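Local structure of glucosamine-6-phosphate deaminase (Bacillus subtilis, 2BKV) at residues N136-F141 with E159-A164; T152-L157 with P176-T181. The protein belongs to the glucosamine-6-phosphate isomerase/6-phosphogluconolactonase family, whose members are enzymes built on a Rossmann-like alpha/beta fold. One frame throughout, in Å; residues are numbered along the deposited sequence.

Contact 1: N136-F141 with E159-A164; sequences NGHIGF and EQTRQA. With PGA (2-phosphoglycolic acid), chain C.
T161, near the start of a short helix, reaches the loop N136-F141 with both branches of its side chain, a compact case of one residue serving a polar and an apolar neighbour together. In the apolar part, CG2 of T161 lies 3.9 Å from CE2 of F141, the two side chains crossing at a slant. OG1 of T161 lies beside the backbone N (chi1 -57°), with CG2 anti to that N, and from there OG1 approaches the H138 ring obliquely, 3.4 Å from CE1. Farther out, OE1 of Q160 comes within 4.2 Å of CB of N136, a looser touch.

The polar interactions organise the loop from within and from the side. OD1 of N136 accepts from the backbone N of H138 at 3.0 Å, forming an Asx turn; the donor stands above the carbonyl plane. E143, two residues after F141 in the same loop, bonds to T161 OG1 through OE2 and to N136 ND2 through OE1, and OE1 also has a weak bond with H138 ND1; a single carboxylate bridges helix and loop and probably helps to orient the H138 ring.

The ligand contact uses the other ring nitrogen. NE2 of H138 donates to O1 of 2-phosphoglycolic acid over 2.8 Å, nearly straight at 172° and in the ring plane. G38, T39 and K202 also bind this ligand, so H138 is one of several residues that hold it.

Within the fold, the N136-F141 segment belongs to the loop leaving parallel strand 128-131, and helix 159-165 follows strand 153-156 and lies against that loop.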
loop_
_atom_site.group_PDB
_atom_site.type_symbol
_atom_site.label_atom_id
_atom_site.label_comp_id
_atom_site.label_asym_id
_atom_site.label_seq_id
_atom_site.Cartn_x
_atom_site.Cartn_y
_atom_site.Cartn_z
ATOM N N ASN A 136 -6.267 6.477 -11.771
ATOM C CA ASN A 136 -7.685 6.762 -11.617
ATOM C C ASN A 136 -8.116 7.073 -10.175
ATOM O O ASN A 136 -9.304 7.130 -9.882
ATOM C CB ASN A 136 -8.505 5.574 -12.153
ATOM C CG ASN A 136 -8.317 4.312 -11.355
ATOM O OD1 ASN A 136 -7.543 4.273 -10.401
ATOM N ND2 ASN A 136 -9.061 3.257 -11.730
ATOM N N GLY A 137 -7.150 7.243 -9.277
ATOM C CA GLY A 137 -7.471 7.530 -7.867
ATOM C C GLY A 137 -7.665 6.316 -6.995
ATOM O O GLY A 137 -7.983 6.481 -5.815
ATOM N N HIS A 138 -7.469 5.097 -7.517
ATOM C CA HIS A 138 -7.663 3.931 -6.661
ATOM C C HIS A 138 -6.654 3.907 -5.543
ATOM O O HIS A 138 -5.576 4.468 -5.656
ATOM C CB HIS A 138 -7.679 2.606 -7.413
ATOM C CG HIS A 138 -6.376 2.134 -7.968
ATOM N ND1 HIS A 138 -6.244 1.818 -9.299
ATOM C CD2 HIS A 138 -5.199 1.798 -7.386
ATOM C CE1 HIS A 138 -5.027 1.369 -9.528
ATOM N NE2 HIS A 138 -4.372 1.341 -8.384
ATOM N N ILE A 139 -7.042 3.275 -4.456
ATOM C CA ILE A 139 -6.205 3.022 -3.301
ATOM C C ILE A 139 -6.417 1.546 -2.927
ATOM O O ILE A 139 -7.521 1.037 -2.961
ATOM C CB ILE A 139 -6.584 4.091 -2.185
ATOM C CG1 ILE A 139 -5.383 4.931 -1.748
ATOM C CG2 ILE A 139 -7.537 3.512 -1.118
ATOM C CD1 ILE A 139 -5.118 6.062 -2.684
ATOM N N GLY A 140 -5.351 0.839 -2.572
ATOM C CA GLY A 140 -5.412 -0.649 -2.670
ATOM C C GLY A 140 -5.847 -1.040 -4.086
ATOM O O GLY A 140 -5.330 -0.478 -5.036
ATOM N N PHE A 141 -6.782 -1.978 -4.232
ATOM C CA PHE A 141 -7.470 -2.179 -5.536
ATOM C C PHE A 141 -8.940 -1.767 -5.430
ATOM O O PHE A 141 -9.844 -2.335 -6.066
ATOM C CB PHE A 141 -7.355 -3.608 -6.022
ATOM C CG PHE A 141 -5.980 -4.000 -6.499
ATOM C CD1 PHE A 141 -5.398 -5.167 -6.039
ATOM C CD2 PHE A 141 -5.283 -3.221 -7.410
ATOM C CE1 PHE A 141 -4.167 -5.586 -6.517
ATOM C CE2 PHE A 141 -4.022 -3.639 -7.869
ATOM C CZ PHE A 141 -3.487 -4.801 -7.421
ATOM N N GLU A 159 -9.650 -2.223 -16.338
ATOM C CA GLU A 159 -8.722 -2.382 -17.457
ATOM C C GLU A 159 -7.511 -1.465 -17.335
ATOM O O GLU A 159 -6.390 -1.882 -17.637
ATOM C CB GLU A 159 -9.424 -2.149 -18.782
ATOM C CG GLU A 159 -10.314 -3.311 -19.206
ATOM C CD GLU A 159 -9.528 -4.413 -19.872
ATOM O OE1 GLU A 159 -8.770 -5.114 -19.153
ATOM O OE2 GLU A 159 -9.677 -4.566 -21.120
ATOM N N GLN A 160 -7.710 -0.229 -16.881
ATOM C CA GLN A 160 -6.580 0.692 -16.666
ATOM C C GLN A 160 -5.561 0.104 -15.670
ATOM O O GLN A 160 -4.356 0.284 -15.810
ATOM C CB GLN A 160 -7.105 2.051 -16.170
ATOM C CG GLN A 160 -6.330 3.255 -16.627
ATOM C CD GLN A 160 -7.073 4.556 -16.339
ATOM O OE1 GLN A 160 -6.499 5.489 -15.788
ATOM N NE2 GLN A 160 -8.355 4.612 -16.694
ATOM N N THR A 161 -6.045 -0.597 -14.655
ATOM C CA THR A 161 -5.144 -1.200 -13.670
ATOM C C THR A 161 -4.332 -2.375 -14.242
ATOM O O THR A 161 -3.125 -2.481 -14.027
ATOM C CB THR A 161 -5.954 -1.622 -12.445
ATOM O OG1 THR A 161 -6.618 -0.458 -11.948
ATOM C CG2 THR A 161 -5.083 -2.232 -11.358
ATOM N N ARG A 162 -4.991 -3.257 -14.964
ATOM C CA ARG A 162 -4.313 -4.347 -15.636
ATOM C C ARG A 162 -3.323 -3.782 -16.652
ATOM O O ARG A 162 -2.201 -4.289 -16.746
ATOM C CB ARG A 162 -5.329 -5.289 -16.294
ATOM C CG ARG A 162 -6.217 -6.008 -15.296
ATOM C CD ARG A 162 -7.185 -7.031 -15.895
ATOM N NE ARG A 162 -6.484 -8.228 -16.349
ATOM C CZ ARG A 162 -6.246 -8.543 -17.622
ATOM N NH1 ARG A 162 -6.710 -7.777 -18.595
ATOM N NH2 ARG A 162 -5.576 -9.657 -17.916
ATOM N N GLN A 163 -3.725 -2.744 -17.398
ATOM C CA GLN A 163 -2.823 -2.046 -18.363
ATOM C C GLN A 163 -1.547 -1.501 -17.675
ATOM O O GLN A 163 -0.451 -1.615 -18.194
ATOM C CB GLN A 163 -3.571 -0.888 -19.076
ATOM C CG GLN A 163 -2.771 -0.078 -20.138
ATOM C CD GLN A 163 -3.549 1.111 -20.716
ATOM O OE1 GLN A 163 -3.497 1.383 -21.920
ATOM N NE2 GLN A 163 -4.286 1.812 -19.865
ATOM N N ALA A 164 -1.702 -0.901 -16.512
ATOM C CA ALA A 164 -0.602 -0.278 -15.804
ATOM C C ALA A 164 0.333 -1.328 -15.252
ATOM O O ALA A 164 1.559 -1.139 -15.263
ATOM C CB ALA A 164 -1.157 0.576 -14.685
HETATM P P PGA C . 2.530 1.813 -8.528
HETATM O O1P PGA C . 1.052 1.277 -8.125
HETATM O O2P PGA C . 3.109 0.586 -9.303
HETATM O O3P PGA C . 2.276 3.006 -9.439
HETATM O O4P PGA C . 3.185 2.156 -7.196
HETATM C C2 PGA C . 0.118 2.205 -7.584
HETATM C C1 PGA C . -1.095 1.455 -7.108
HETATM O O1 PGA C . -1.640 0.695 -8.173
#

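Contact 2: T152-L157 with P176-T181; sequences THVVTL and PKKALT
The imidazole of H153 carries the methyl CG2 of T181 over one face, a CH-pi contact 4.2 Å from CG2 to the ring centroid, while its ND1 bonds to R151 O. The methyl of T181 sits between its backbone N and carbonyl carbon (chi1 -175° for OG1), sending OG1 to the backbone N of F141. On the same side of the sheet, V155 CG1 lies 3.9 Å from T181 CG2, with A179 also on that side.

These residues belong to an antiparallel pair of strands, 153-156 and 178-181, their N-to-C directions 147° apart. H153-T181 and V155-A179 are hydrogen-bonded pairs; V155 N to A179 O measures 2.9 Å and is nearly linear. Through strand 178-181 the pair continues the mixed sheet, since 62-69 runs antiparallel along the other edge of 178-181.

V154 and L180 face the opposite way, toward helix 109-122, and CG2 of V154 and CD2 of L180 are 3.3 Å apart, tighter than usual contact. Just past strand 153-156, L157 N donates to K177 O at 3.0 Å, and one water donates both to K177 O and to L157 O. CD2 of L157 rests 4.0 Å from CB of A179.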
loop_
_atom_site.group_PDB
_atom_site.type_symbol
_atom_site.label_atom_id
_atom_site.label_comp_id
_atom_site.label_asym_id
_atom_site.label_seq_id
_atom_site.Cartn_x
_atom_site.Cartn_y
_atom_site.Cartn_z
ATOM N N THR A 152 -12.513 -5.644 3.622
ATOM C CA THR A 152 -11.694 -6.474 2.735
ATOM C C THR A 152 -12.634 -7.280 1.814
ATOM O O THR A 152 -13.620 -7.876 2.253
ATOM C CB THR A 152 -10.745 -7.409 3.532
ATOM O OG1 THR A 152 -9.924 -6.639 4.422
ATOM C CG2 THR A 152 -9.865 -8.158 2.643
ATOM N N HIS A 153 -12.322 -7.295 0.523
ATOM C CA HIS A 153 -13.211 -7.861 -0.473
ATOM C C HIS A 153 -12.504 -8.299 -1.761
ATOM O O HIS A 153 -11.388 -7.888 -2.038
ATOM C CB HIS A 153 -14.393 -6.906 -0.749
ATOM C CG HIS A 153 -14.044 -5.634 -1.471
ATOM N ND1 HIS A 153 -13.343 -4.611 -0.888
ATOM C CD2 HIS A 153 -14.357 -5.198 -2.712
ATOM C CE1 HIS A 153 -13.209 -3.612 -1.742
ATOM N NE2 HIS A 153 -13.839 -3.935 -2.853
ATOM N N VAL A 154 -13.199 -9.135 -2.520
ATOM C CA VAL A 154 -12.728 -9.589 -3.803
ATOM C C VAL A 154 -13.220 -8.586 -4.807
ATOM O O VAL A 154 -14.417 -8.215 -4.820
ATOM C CB VAL A 154 -13.303 -10.978 -4.196
ATOM C CG1 VAL A 154 -12.738 -11.441 -5.518
ATOM C CG2 VAL A 154 -13.021 -11.996 -3.161
ATOM N N VAL A 155 -12.309 -8.185 -5.676
ATOM C CA VAL A 155 -12.591 -7.207 -6.698
ATOM C C VAL A 155 -12.188 -7.697 -8.082
ATOM O O VAL A 155 -11.269 -8.499 -8.212
ATOM C CB VAL A 155 -11.883 -5.858 -6.392
ATOM C CG1 VAL A 155 -12.437 -5.286 -5.152
ATOM C CG2 VAL A 155 -10.379 -6.004 -6.328
ATOM N N THR A 156 -12.853 -7.161 -9.101
ATOM C CA THR A 156 -12.458 -7.334 -10.487
ATOM C C THR A 156 -11.724 -6.086 -10.878
ATOM O O THR A 156 -12.263 -4.999 -10.748
ATOM C CB THR A 156 -13.692 -7.534 -11.373
ATOM O OG1 THR A 156 -14.520 -6.371 -11.330
ATOM C CG2 THR A 156 -14.463 -8.708 -10.904
ATOM N N LEU A 157 -10.476 -6.257 -11.318
ATOM C CA LEU A 157 -9.588 -5.158 -11.670
ATOM C C LEU A 157 -10.096 -4.390 -12.880
ATOM O O LEU A 157 -10.604 -5.011 -13.786
ATOM C CB LEU A 157 -8.189 -5.710 -11.934
ATOM C CG LEU A 157 -7.525 -6.343 -10.696
ATOM C CD1 LEU A 157 -6.128 -6.795 -11.062
ATOM C CD2 LEU A 157 -7.477 -5.404 -9.515
ATOM N N PRO A 176 -3.619 -11.209 -13.645
ATOM C CA PRO A 176 -4.890 -11.732 -13.145
ATOM C C PRO A 176 -6.063 -10.773 -13.366
ATOM O O PRO A 176 -5.870 -9.575 -13.572
ATOM C CB PRO A 176 -4.614 -11.953 -11.647
ATOM C CG PRO A 176 -3.132 -12.219 -11.628
ATOM C CD PRO A 176 -2.608 -11.194 -12.574
ATOM N N LYS A 177 -7.265 -11.309 -13.295
ATOM C CA LYS A 177 -8.462 -10.518 -13.508
ATOM C C LYS A 177 -9.026 -10.004 -12.200
ATOM O O LYS A 177 -9.777 -9.021 -12.224
ATOM C CB LYS A 177 -9.546 -11.351 -14.196
ATOM C CG LYS A 177 -9.084 -12.242 -15.361
ATOM C CD LYS A 177 -9.319 -11.643 -16.728
ATOM C CE LYS A 177 -8.543 -12.471 -17.776
ATOM N NZ LYS A 177 -8.692 -12.050 -19.199
ATOM N N LYS A 178 -8.701 -10.679 -11.087
ATOM C CA LYS A 178 -9.303 -10.402 -9.789
ATOM C C LYS A 178 -8.232 -10.269 -8.730
ATOM O O LYS A 178 -7.109 -10.735 -8.892
ATOM C CB LYS A 178 -10.279 -11.513 -9.354
ATOM C CG LYS A 178 -11.453 -11.771 -10.299
ATOM C CD LYS A 178 -12.385 -12.845 -9.695
ATOM C CE LYS A 178 -13.845 -12.741 -10.155
ATOM N NZ LYS A 178 -14.811 -12.953 -9.005
ATOM N N ALA A 179 -8.611 -9.635 -7.629
ATOM C CA ALA A 179 -7.701 -9.438 -6.506
ATOM C C ALA A 179 -8.467 -9.385 -5.212
ATOM O O ALA A 179 -9.697 -9.236 -5.202
ATOM C CB ALA A 179 -6.901 -8.183 -6.704
ATOM N N LEU A 180 -7.739 -9.577 -4.132
ATOM C CA LEU A 180 -8.281 -9.367 -2.785
ATOM C C LEU A 180 -7.674 -8.109 -2.212
ATOM O O LEU A 180 -6.459 -7.957 -2.275
ATOM C CB LEU A 180 -7.865 -10.518 -1.842
ATOM C CG LEU A 180 -8.341 -11.924 -2.107
ATOM C CD1 LEU A 180 -7.925 -12.862 -0.996
ATOM C CD2 LEU A 180 -9.800 -11.941 -2.316
ATOM N N THR A 181 -8.475 -7.215 -1.633
ATOM C CA THR A 181 -7.954 -5.948 -1.137
ATOM C C THR A 181 -8.614 -5.556 0.149
ATOM O O THR A 181 -9.816 -5.730 0.291
ATOM C CB THR A 181 -8.141 -4.818 -2.208
ATOM O OG1 THR A 181 -7.522 -3.609 -1.740
ATOM C CG2 THR A 181 -9.575 -4.569 -2.540
HETATM O O HOH W 1 -10.398 -7.536 -14.711
#

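From the N terminus, the chain leaves strand 128-131 into segment 136-141, forms strand 153-156, turns into helix 159-165 and returns along strand 178-181. Contact 1 closes the excursion that contains strand 153-156, whereas contact 2 closes the one that contains the helix; their segments alternate, so the two closures cross. They also meet physically. F141 of contact 1 packs against both segments of contact 2, its CD1 3.4 Å from A179 CB and its CG 3.6 Å from L157 CD2, and R162 of the helix probably bonds through NE to P176 O. The crossed arrangement thus ties the ligand-side loop, the short helix and the antiparallel edge of the sheet into one unit.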